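Local coordinates for glyoxalase-like domain protein (Staphylococcus aureus, PDB 3P8A) that is of unknown function but carries a glyoxalase-like domain of the VOC family, whose relatives are mostly metal-dependent enzymes or small-molecule-binding proteins, at residues Lys102-Ile110 with Phe262-Phe270; Gln188-Lys199 with Val242-Ala253. All coordinates share one frame; numbering follows the deposited sequence.

Contact 1: Lys102-Ile110 with Phe262-Phe270; sequences KYEQGFKNI and FIRGAIYRF
A type I' beta turn, Ile263 to Ala266, joins the last two strands of one sheet and presses its tip against Gln105-Phe107, where strand 106-110 of the other sheet begins. The two glycines meet backbone to backbone, CA of Gly106 4.0 Å from CA of Gly265, and CA of Gly265 points its hydrogen almost straight at O of Gln105. A water accepts from N of Phe107 and lies 2.8 Å from O of Gly265, to which it may donate. Beside the turn, NH1 of Arg264 reaches OE1 of Gln105 at 2.8 Å, in the amide plane on a lone pair, although the guanidinium stands at 79° to that amide. A bend at chi2 (-78°) folds the arginine back to this oxygen, which also accepts from N of Asp33. Deeper in, CB of Ala266 sits over the centre of the Phe107 ring, 3.5 Å from its centroid. The same phenylalanine turns its edge to the face of Tyr268, with CZ of Phe107 3.6 Å from CZ of Tyr268. OH of Tyr268 is hydrogen-bonded to His30 ND1. Strand segments 106-110 and 266-270 run 95° apart; His30 of strand 24-31 packs edge-to-face with Phe107, and Tyr245 of strand 244-252 against Phe107 CB.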
loop_
_atom_site.group_PDB
_atom_site.type_symbol
_atom_site.label_atom_id
_atom_site.label_comp_id
_atom_site.label_asym_id
_atom_site.label_seq_id
_atom_site.Cartn_x
_atom_site.Cartn_y
_atom_site.Cartn_z
ATOM N N LYS A 102 -6.457 5.511 15.129
ATOM C CA LYS A 102 -6.802 5.031 16.471
ATOM C C LYS A 102 -6.483 3.559 16.720
ATOM O O LYS A 102 -7.238 2.898 17.451
ATOM C CB LYS A 102 -8.294 5.338 16.805
ATOM C CG LYS A 102 -8.773 6.761 16.428
ATOM C CD LYS A 102 -10.259 6.946 16.648
ATOM C CE LYS A 102 -10.723 8.259 16.100
ATOM N NZ LYS A 102 -11.099 8.173 14.671
ATOM N N TYR A 103 -5.369 3.039 16.132
ATOM C CA TYR A 103 -4.927 1.642 16.325
ATOM C C TYR A 103 -5.950 0.599 15.844
ATOM O O TYR A 103 -5.947 -0.538 16.314
ATOM C CB TYR A 103 -4.453 1.387 17.784
ATOM C CG TYR A 103 -3.218 2.177 18.169
ATOM C CD1 TYR A 103 -1.946 1.636 18.016
ATOM C CD2 TYR A 103 -3.324 3.444 18.732
ATOM C CE1 TYR A 103 -0.803 2.363 18.354
ATOM C CE2 TYR A 103 -2.189 4.182 19.073
ATOM C CZ TYR A 103 -0.929 3.634 18.885
ATOM O OH TYR A 103 0.200 4.315 19.264
ATOM N N GLU A 104 -6.786 0.979 14.876
ATOM C CA GLU A 104 -7.747 0.082 14.239
ATOM C C GLU A 104 -6.952 -0.752 13.232
ATOM O O GLU A 104 -6.285 -0.200 12.358
ATOM C CB GLU A 104 -8.836 0.878 13.521
ATOM C CG GLU A 104 -9.820 1.566 14.455
ATOM C CD GLU A 104 -10.627 2.698 13.831
ATOM O OE1 GLU A 104 -10.783 2.726 12.588
ATOM O OE2 GLU A 104 -11.117 3.555 14.599
ATOM N N GLN A 105 -6.998 -2.071 13.376
ATOM C CA GLN A 105 -6.274 -2.996 12.499
ATOM C C GLN A 105 -6.954 -3.111 11.136
ATOM O O GLN A 105 -8.168 -2.939 11.050
ATOM C CB GLN A 105 -6.187 -4.368 13.159
ATOM C CG GLN A 105 -5.396 -4.328 14.453
ATOM C CD GLN A 105 -5.360 -5.680 15.103
ATOM O OE1 GLN A 105 -4.579 -6.555 14.729
ATOM N NE2 GLN A 105 -6.257 -5.903 16.032
ATOM N N GLY A 106 -6.162 -3.405 10.106
ATOM C CA GLY A 106 -6.639 -3.559 8.741
ATOM C C GLY A 106 -5.730 -2.910 7.730
ATOM O O GLY A 106 -4.644 -2.420 8.075
ATOM N N PHE A 107 -6.160 -2.926 6.457
ATOM C CA PHE A 107 -5.417 -2.282 5.388
ATOM C C PHE A 107 -5.332 -0.787 5.667
ATOM O O PHE A 107 -6.341 -0.155 6.009
ATOM C CB PHE A 107 -6.061 -2.565 4.030
ATOM C CG PHE A 107 -5.942 -3.986 3.543
ATOM C CD1 PHE A 107 -4.727 -4.660 3.611
ATOM C CD2 PHE A 107 -7.016 -4.615 2.920
ATOM C CE1 PHE A 107 -4.600 -5.943 3.105
ATOM C CE2 PHE A 107 -6.887 -5.896 2.387
ATOM C CZ PHE A 107 -5.686 -6.569 2.511
ATOM N N LYS A 108 -4.110 -0.240 5.613
ATOM C CA LYS A 108 -3.870 1.180 5.900
ATOM C C LYS A 108 -3.740 2.040 4.644
ATOM O O LYS A 108 -4.250 3.175 4.612
ATOM C CB LYS A 108 -2.613 1.362 6.766
ATOM C CG LYS A 108 -2.700 0.734 8.176
ATOM C CD LYS A 108 -3.630 1.498 9.147
ATOM C CE LYS A 108 -4.946 0.786 9.394
ATOM N NZ LYS A 108 -5.950 1.711 10.042
ATOM N N ASN A 109 -3.018 1.523 3.638
ATOM C CA ASN A 109 -2.758 2.250 2.404
ATOM C C ASN A 109 -2.153 1.348 1.357
ATOM O O ASN A 109 -1.867 0.175 1.615
ATOM C CB ASN A 109 -1.768 3.428 2.674
ATOM C CG ASN A 109 -2.028 4.648 1.816
ATOM O OD1 ASN A 109 -2.668 4.590 0.749
ATOM N ND2 ASN A 109 -1.558 5.776 2.272
ATOM N N ILE A 110 -1.948 1.912 0.158
ATOM C CA ILE A 110 -1.247 1.251 -0.946
ATOM C C ILE A 110 -0.093 2.164 -1.324
ATOM O O ILE A 110 -0.141 3.382 -1.107
ATOM C CB ILE A 110 -2.168 0.909 -2.142
ATOM C CG1 ILE A 110 -2.898 2.186 -2.679
ATOM C CG2 ILE A 110 -3.164 -0.211 -1.748
ATOM C CD1 ILE A 110 -3.501 2.004 -4.088
ATOM N N PHE A 262 -11.206 -13.211 6.177
ATOM C CA PHE A 262 -11.268 -11.974 6.943
ATOM C C PHE A 262 -10.297 -12.140 8.066
ATOM O O PHE A 262 -10.434 -13.061 8.885
ATOM C CB PHE A 262 -12.653 -11.582 7.501
ATOM C CG PHE A 262 -12.524 -10.428 8.484
ATOM C CD1 PHE A 262 -12.501 -9.111 8.039
ATOM C CD2 PHE A 262 -12.310 -10.666 9.841
ATOM C CE1 PHE A 262 -12.347 -8.059 8.938
ATOM C CE2 PHE A 262 -12.116 -9.608 10.737
ATOM C CZ PHE A 262 -12.173 -8.317 10.290
ATOM N N ILE A 263 -9.287 -11.269 8.101
ATOM C CA ILE A 263 -8.279 -11.361 9.133
ATOM C C ILE A 263 -7.735 -10.011 9.549
ATOM O O ILE A 263 -7.329 -9.212 8.703
ATOM C CB ILE A 263 -7.190 -12.408 8.749
ATOM C CG1 ILE A 263 -6.223 -12.684 9.905
ATOM C CG2 ILE A 263 -6.484 -12.086 7.418
ATOM C CD1 ILE A 263 -5.682 -14.154 9.914
ATOM N N ARG A 264 -7.801 -9.731 10.866
ATOM C CA ARG A 264 -7.302 -8.507 11.499
ATOM C C ARG A 264 -7.715 -7.246 10.773
ATOM O O ARG A 264 -6.860 -6.406 10.489
ATOM C CB ARG A 264 -5.757 -8.565 11.660
ATOM C CG ARG A 264 -5.239 -9.802 12.412
ATOM C CD ARG A 264 -5.420 -9.690 13.907
ATOM N NE ARG A 264 -4.418 -10.482 14.617
ATOM C CZ ARG A 264 -3.761 -10.081 15.699
ATOM N NH1 ARG A 264 -3.979 -8.872 16.208
ATOM N NH2 ARG A 264 -2.863 -10.874 16.269
ATOM N N GLY A 265 -9.009 -7.146 10.475
ATOM C CA GLY A 265 -9.632 -5.989 9.835
ATOM C C GLY A 265 -9.499 -5.872 8.326
ATOM O O GLY A 265 -9.978 -4.893 7.754
ATOM N N ALA A 266 -8.861 -6.852 7.670
ATOM C CA ALA A 266 -8.652 -6.853 6.228
ATOM C C ALA A 266 -9.316 -8.058 5.553
ATOM O O ALA A 266 -9.635 -9.049 6.216
ATOM C CB ALA A 266 -7.160 -6.817 5.914
ATOM N N ILE A 267 -9.622 -7.934 4.257
ATOM C CA ILE A 267 -10.267 -9.021 3.514
ATOM C C ILE A 267 -9.366 -9.422 2.377
ATOM O O ILE A 267 -9.001 -8.578 1.558
ATOM C CB ILE A 267 -11.705 -8.691 3.023
ATOM C CG1 ILE A 267 -12.591 -8.196 4.193
ATOM C CG2 ILE A 267 -12.349 -9.914 2.293
ATOM C CD1 ILE A 267 -13.761 -7.432 3.769
ATOM N N TYR A 268 -8.958 -10.693 2.367
ATOM C CA TYR A 268 -8.142 -11.235 1.281
ATOM C C TYR A 268 -9.078 -12.150 0.500
ATOM O O TYR A 268 -9.548 -13.132 1.061
ATOM C CB TYR A 268 -6.929 -12.001 1.828
ATOM C CG TYR A 268 -5.917 -11.122 2.541
ATOM C CD1 TYR A 268 -4.768 -10.677 1.888
ATOM C CD2 TYR A 268 -6.109 -10.734 3.865
ATOM C CE1 TYR A 268 -3.838 -9.859 2.534
ATOM C CE2 TYR A 268 -5.186 -9.914 4.520
ATOM C CZ TYR A 268 -4.043 -9.492 3.854
ATOM O OH TYR A 268 -3.128 -8.690 4.502
ATOM N N ARG A 269 -9.430 -11.776 -0.748
ATOM C CA ARG A 269 -10.307 -12.585 -1.609
ATOM C C ARG A 269 -9.457 -13.344 -2.610
ATOM O O ARG A 269 -8.581 -12.748 -3.241
ATOM C CB ARG A 269 -11.341 -11.706 -2.342
ATOM C CG ARG A 269 -12.396 -11.085 -1.434
ATOM C CD ARG A 269 -13.269 -10.034 -2.118
ATOM N NE ARG A 269 -14.082 -10.588 -3.209
ATOM C CZ ARG A 269 -14.924 -9.886 -3.969
ATOM N NH1 ARG A 269 -15.093 -8.585 -3.763
ATOM N NH2 ARG A 269 -15.596 -10.481 -4.948
ATOM N N PHE A 270 -9.692 -14.658 -2.754
ATOM C CA PHE A 270 -8.936 -15.499 -3.676
ATOM C C PHE A 270 -9.846 -16.050 -4.730
ATOM O O PHE A 270 -10.938 -16.543 -4.422
ATOM C CB PHE A 270 -8.197 -16.625 -2.945
ATOM C CG PHE A 270 -7.165 -16.152 -1.942
ATOM C CD1 PHE A 270 -5.819 -16.075 -2.287
ATOM C CD2 PHE A 270 -7.543 -15.751 -0.661
ATOM C CE1 PHE A 270 -4.868 -15.630 -1.355
ATOM C CE2 PHE A 270 -6.591 -15.309 0.265
ATOM C CZ PHE A 270 -5.260 -15.282 -0.080
HETATM O O HOH W 1 -9.100 -2.933 5.969
#

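Contact 2: Gln188-Lys199 with Val242-Ala253; sequences QFSIETVIVKSK and VSKYHSVIIKDA
Lys197 and His246 meet on one face of the antiparallel pair formed by strands 189-198 and 244-252. At the base of Lys197, CB lies 3.6 Å from O of Val242 and also touches CG2 of Val242, which CD meets further out. Beyond CG the chain is fully extended; CD lies over one face of the His246 imidazole, offset toward the rim, 3.9 Å from the ring centroid in a CH-pi contact. CE continues past CE1 of His246, and NZ ends 3.6 Å from that same CE1. The imidazole comes under the lysine because its CG is anti to the backbone N (chi1 178°); its ND1 is buried here without a hydrogen-bonding partner in the model.

The backbone register shifts by one residue at two places. His246 and Ser247 both donate to O of Ile195, the first at 2.9 Å from His246 N, making a classic bulge. A second one sets Glu192 and Thr193 against Ile249, whose O accepts from Glu192 N and, weakly, from Thr193 N. Near this bulge the Glu192 side chain crosses that of Lys251 at about a right angle, its OE1 3.5 Å from CG of Lys251, while the charged ends stay apart. CD1 of Ile195 touches CD1 of Ile249 on the face that carries Lys197.

The other face is mostly apolar. CG2 of Val196 packs on CD1 of Tyr245 at 3.7 Å, CG2 of Ile191 on CG2 of Val248, and CB of Phe189 on CG2 of Ile250. Past the last strand pair, N of Lys199 donates to OG of Ser243, which also bonds Glu161. Strands 234-239 and 266-272 flank this pair, an antiparallel pairing with two classic bulges at the centre of a seven-stranded mixed sheet.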
loop_
_atom_site.group_PDB
_atom_site.type_symbol
_atom_site.label_atom_id
_atom_site.label_comp_id
_atom_site.label_asym_id
_atom_site.label_seq_id
_atom_site.Cartn_x
_atom_site.Cartn_y
_atom_site.Cartn_z
ATOM N N GLN A 188 2.007 -18.447 -7.917
ATOM C CA GLN A 188 0.674 -19.062 -8.021
ATOM C C GLN A 188 -0.361 -17.925 -7.791
ATOM O O GLN A 188 -1.507 -18.027 -8.235
ATOM C CB GLN A 188 0.512 -20.171 -6.943
ATOM C CG GLN A 188 0.476 -19.650 -5.496
ATOM C CD GLN A 188 1.204 -20.455 -4.458
ATOM O OE1 GLN A 188 0.614 -20.987 -3.515
ATOM N NE2 GLN A 188 2.525 -20.497 -4.560
ATOM N N PHE A 189 0.068 -16.850 -7.083
ATOM C CA PHE A 189 -0.747 -15.687 -6.765
ATOM C C PHE A 189 -0.414 -14.509 -7.639
ATOM O O PHE A 189 0.736 -14.329 -8.033
ATOM C CB PHE A 189 -0.551 -15.272 -5.303
ATOM C CG PHE A 189 -0.835 -16.339 -4.285
ATOM C CD1 PHE A 189 -2.092 -16.930 -4.203
ATOM C CD2 PHE A 189 0.126 -16.693 -3.348
ATOM C CE1 PHE A 189 -2.356 -17.903 -3.243
ATOM C CE2 PHE A 189 -0.141 -17.665 -2.384
ATOM C CZ PHE A 189 -1.373 -18.274 -2.350
ATOM N N SER A 190 -1.419 -13.658 -7.863
ATOM C CA SER A 190 -1.329 -12.438 -8.639
ATOM C C SER A 190 -2.395 -11.466 -8.120
ATOM O O SER A 190 -3.579 -11.807 -8.118
ATOM C CB SER A 190 -1.552 -12.742 -10.120
ATOM O OG SER A 190 -1.118 -11.667 -10.936
ATOM N N ILE A 191 -1.977 -10.285 -7.622
ATOM C CA ILE A 191 -2.921 -9.264 -7.161
ATOM C C ILE A 191 -3.663 -8.771 -8.417
ATOM O O ILE A 191 -3.032 -8.502 -9.441
ATOM C CB ILE A 191 -2.255 -8.133 -6.327
ATOM C CG1 ILE A 191 -1.801 -8.662 -4.941
ATOM C CG2 ILE A 191 -3.194 -6.927 -6.159
ATOM C CD1 ILE A 191 -0.681 -7.910 -4.280
ATOM N N GLU A 192 -4.999 -8.724 -8.351
ATOM C CA GLU A 192 -5.835 -8.320 -9.470
ATOM C C GLU A 192 -6.537 -6.996 -9.213
ATOM O O GLU A 192 -6.628 -6.167 -10.122
ATOM C CB GLU A 192 -6.869 -9.425 -9.731
ATOM C CG GLU A 192 -7.709 -9.243 -10.984
ATOM C CD GLU A 192 -8.826 -10.249 -11.163
ATOM O OE1 GLU A 192 -9.073 -11.058 -10.238
ATOM O OE2 GLU A 192 -9.467 -10.218 -12.237
ATOM N N THR A 193 -7.099 -6.821 -7.996
ATOM C CA THR A 193 -7.890 -5.646 -7.661
ATOM C C THR A 193 -7.715 -5.269 -6.215
ATOM O O THR A 193 -7.581 -6.130 -5.349
ATOM C CB THR A 193 -9.392 -5.927 -7.949
ATOM O OG1 THR A 193 -9.539 -6.400 -9.281
ATOM C CG2 THR A 193 -10.293 -4.697 -7.763
ATOM N N VAL A 194 -7.788 -3.974 -5.965
ATOM C CA VAL A 194 -7.782 -3.370 -4.647
ATOM C C VAL A 194 -9.109 -2.642 -4.563
ATOM O O VAL A 194 -9.444 -1.824 -5.446
ATOM C CB VAL A 194 -6.557 -2.449 -4.380
ATOM C CG1 VAL A 194 -6.706 -1.703 -3.044
ATOM C CG2 VAL A 194 -5.286 -3.269 -4.361
ATOM N N ILE A 195 -9.899 -3.027 -3.555
ATOM C CA ILE A 195 -11.196 -2.435 -3.327
ATOM C C ILE A 195 -11.135 -1.448 -2.167
ATOM O O ILE A 195 -10.705 -1.787 -1.046
ATOM C CB ILE A 195 -12.345 -3.484 -3.185
ATOM C CG1 ILE A 195 -12.438 -4.359 -4.452
ATOM C CG2 ILE A 195 -13.685 -2.745 -2.973
ATOM C CD1 ILE A 195 -13.635 -5.407 -4.459
ATOM N N VAL A 196 -11.588 -0.223 -2.454
ATOM C CA VAL A 196 -11.633 0.892 -1.538
ATOM C C VAL A 196 -13.101 1.282 -1.357
ATOM O O VAL A 196 -13.844 1.404 -2.351
ATOM C CB VAL A 196 -10.787 2.087 -2.090
ATOM C CG1 VAL A 196 -10.912 3.321 -1.211
ATOM C CG2 VAL A 196 -9.315 1.710 -2.270
ATOM N N LYS A 197 -13.533 1.420 -0.085
ATOM C CA LYS A 197 -14.871 1.878 0.228
ATOM C C LYS A 197 -14.725 3.359 0.538
ATOM O O LYS A 197 -13.806 3.729 1.273
ATOM C CB LYS A 197 -15.479 1.070 1.398
ATOM C CG LYS A 197 -16.305 -0.096 0.859
ATOM C CD LYS A 197 -16.818 -1.047 1.891
ATOM C CE LYS A 197 -17.800 -2.013 1.246
ATOM N NZ LYS A 197 -18.422 -2.938 2.224
ATOM N N SER A 198 -15.559 4.221 -0.070
ATOM C CA SER A 198 -15.450 5.655 0.203
ATOM C C SER A 198 -16.799 6.307 0.478
ATOM O O SER A 198 -17.758 6.066 -0.265
ATOM C CB SER A 198 -14.766 6.374 -0.947
ATOM O OG SER A 198 -14.708 7.764 -0.666
ATOM N N LYS A 199 -16.842 7.210 1.474
ATOM C CA LYS A 199 -18.076 7.961 1.768
ATOM C C LYS A 199 -18.235 9.132 0.813
ATOM O O LYS A 199 -19.261 9.818 0.832
ATOM C CB LYS A 199 -18.106 8.452 3.229
ATOM C CG LYS A 199 -18.342 7.344 4.238
ATOM C CD LYS A 199 -18.357 7.894 5.670
ATOM C CE LYS A 199 -16.975 8.078 6.238
ATOM N NZ LYS A 199 -17.041 8.522 7.663
ATOM N N VAL A 242 -18.532 3.283 5.184
ATOM C CA VAL A 242 -17.166 3.436 5.712
ATOM C C VAL A 242 -16.230 4.023 4.631
ATOM O O VAL A 242 -16.505 3.878 3.436
ATOM C CB VAL A 242 -16.583 2.074 6.231
ATOM C CG1 VAL A 242 -17.394 1.511 7.379
ATOM C CG2 VAL A 242 -16.475 1.035 5.121
ATOM N N SER A 243 -15.156 4.688 5.053
ATOM C CA SER A 243 -14.110 5.158 4.150
ATOM C C SER A 243 -12.835 4.379 4.515
ATOM O O SER A 243 -12.186 4.672 5.526
ATOM C CB SER A 243 -13.903 6.667 4.233
ATOM O OG SER A 243 -14.910 7.355 3.512
ATOM N N LYS A 244 -12.489 3.366 3.710
ATOM C CA LYS A 244 -11.302 2.540 3.979
ATOM C C LYS A 244 -10.845 1.648 2.832
ATOM O O LYS A 244 -11.643 1.275 1.966
ATOM C CB LYS A 244 -11.525 1.678 5.268
ATOM C CG LYS A 244 -12.646 0.651 5.169
ATOM C CD LYS A 244 -12.659 -0.193 6.435
ATOM C CE LYS A 244 -13.464 -1.447 6.297
ATOM N NZ LYS A 244 -13.506 -2.187 7.590
ATOM N N TYR A 245 -9.568 1.237 2.888
ATOM C CA TYR A 245 -8.969 0.216 2.030
ATOM C C TYR A 245 -9.597 -1.058 2.596
ATOM O O TYR A 245 -9.396 -1.382 3.771
ATOM C CB TYR A 245 -7.435 0.230 2.183
ATOM C CG TYR A 245 -6.822 1.422 1.486
ATOM C CD1 TYR A 245 -6.559 1.393 0.118
ATOM C CD2 TYR A 245 -6.547 2.599 2.182
ATOM C CE1 TYR A 245 -6.040 2.506 -0.539
ATOM C CE2 TYR A 245 -6.062 3.733 1.525
ATOM C CZ TYR A 245 -5.802 3.675 0.166
ATOM O OH TYR A 245 -5.310 4.768 -0.492
ATOM N N HIS A 246 -10.478 -1.671 1.814
ATOM C CA HIS A 246 -11.344 -2.750 2.232
ATOM C C HIS A 246 -10.888 -4.170 1.951
ATOM O O HIS A 246 -10.912 -5.003 2.847
ATOM C CB HIS A 246 -12.736 -2.483 1.641
ATOM C CG HIS A 246 -13.762 -3.535 1.930
ATOM N ND1 HIS A 246 -14.461 -3.547 3.130
ATOM C CD2 HIS A 246 -14.254 -4.507 1.120
ATOM C CE1 HIS A 246 -15.347 -4.528 3.019
ATOM N NE2 HIS A 246 -15.247 -5.152 1.833
ATOM N N SER A 247 -10.536 -4.464 0.718
ATOM C CA SER A 247 -10.176 -5.807 0.333
ATOM C C SER A 247 -9.238 -5.852 -0.852
ATOM O O SER A 247 -9.083 -4.871 -1.576
ATOM C CB SER A 247 -11.440 -6.624 0.033
ATOM O OG SER A 247 -12.030 -6.283 -1.208
ATOM N N VAL A 248 -8.599 -6.990 -1.022
ATOM C CA VAL A 248 -7.676 -7.245 -2.126
ATOM C C VAL A 248 -8.139 -8.552 -2.794
ATOM O O VAL A 248 -8.550 -9.497 -2.099
ATOM C CB VAL A 248 -6.173 -7.218 -1.675
ATOM C CG1 VAL A 248 -5.794 -8.422 -0.802
ATOM C CG2 VAL A 248 -5.226 -7.091 -2.871
ATOM N N ILE A 249 -8.160 -8.577 -4.135
ATOM C CA ILE A 249 -8.564 -9.754 -4.907
ATOM C C ILE A 249 -7.306 -10.328 -5.497
ATOM O O ILE A 249 -6.588 -9.625 -6.200
ATOM C CB ILE A 249 -9.665 -9.481 -5.976
ATOM C CG1 ILE A 249 -10.906 -8.800 -5.336
ATOM C CG2 ILE A 249 -10.052 -10.785 -6.713
ATOM C CD1 ILE A 249 -11.963 -8.331 -6.349
ATOM N N ILE A 250 -7.009 -11.576 -5.144
ATOM C CA ILE A 250 -5.792 -12.283 -5.548
ATOM C C ILE A 250 -6.161 -13.475 -6.382
ATOM O O ILE A 250 -6.886 -14.353 -5.920
ATOM C CB ILE A 250 -4.875 -12.684 -4.352
ATOM C CG1 ILE A 250 -4.565 -11.474 -3.438
ATOM C CG2 ILE A 250 -3.543 -13.265 -4.883
ATOM C CD1 ILE A 250 -4.053 -11.873 -1.990
ATOM N N LYS A 251 -5.660 -13.513 -7.610
ATOM C CA LYS A 251 -5.882 -14.644 -8.494
ATOM C C LYS A 251 -4.976 -15.762 -7.972
ATOM O O LYS A 251 -3.813 -15.507 -7.642
ATOM C CB LYS A 251 -5.530 -14.269 -9.938
ATOM C CG LYS A 251 -6.646 -13.538 -10.669
ATOM C CD LYS A 251 -6.301 -13.346 -12.155
ATOM C CE LYS A 251 -5.773 -11.970 -12.526
ATOM N NZ LYS A 251 -4.419 -11.685 -11.969
ATOM N N ASP A 252 -5.529 -16.959 -7.792
ATOM C CA ASP A 252 -4.782 -18.105 -7.271
ATOM C C ASP A 252 -4.834 -19.238 -8.299
ATOM O O ASP A 252 -5.895 -19.826 -8.511
ATOM C CB ASP A 252 -5.325 -18.538 -5.886
ATOM C CG ASP A 252 -4.631 -19.721 -5.213
ATOM O OD1 ASP A 252 -3.495 -20.064 -5.622
ATOM O OD2 ASP A 252 -5.203 -20.273 -4.243
ATOM N N ALA A 253 -3.683 -19.522 -8.949
ATOM C CA ALA A 253 -3.530 -20.562 -9.976
ATOM C C ALA A 253 -3.866 -21.974 -9.469
ATOM O O ALA A 253 -4.283 -22.818 -10.268
ATOM C CB ALA A 253 -2.120 -20.528 -10.550
HETATM O O HOH W 2 -3.636 -9.006 -12.700
#

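The centres of contacts 1 and 2 lie about 10 Å apart, each about 11 Å from the centre of the chain. Contact 2 joins two central strands of the seven-stranded sheet; contact 1 reaches from that sheet to strand 106-113 of the eight-stranded one. Strands 244-252 and 266-272 are neighbours, and N of Arg269 probably bonds O of Val248 at 2.8 Å. Tyr245 packs against Phe107, so the apolar face of contact 2 continues into the junction between sheets. Along the chain the order is 102-110, 188-199, 242-253, 262-270: contact 2 is nested within the loop that contact 1 closes, so the hairpin of the last two strands, part of the second sheet, packs back against the first.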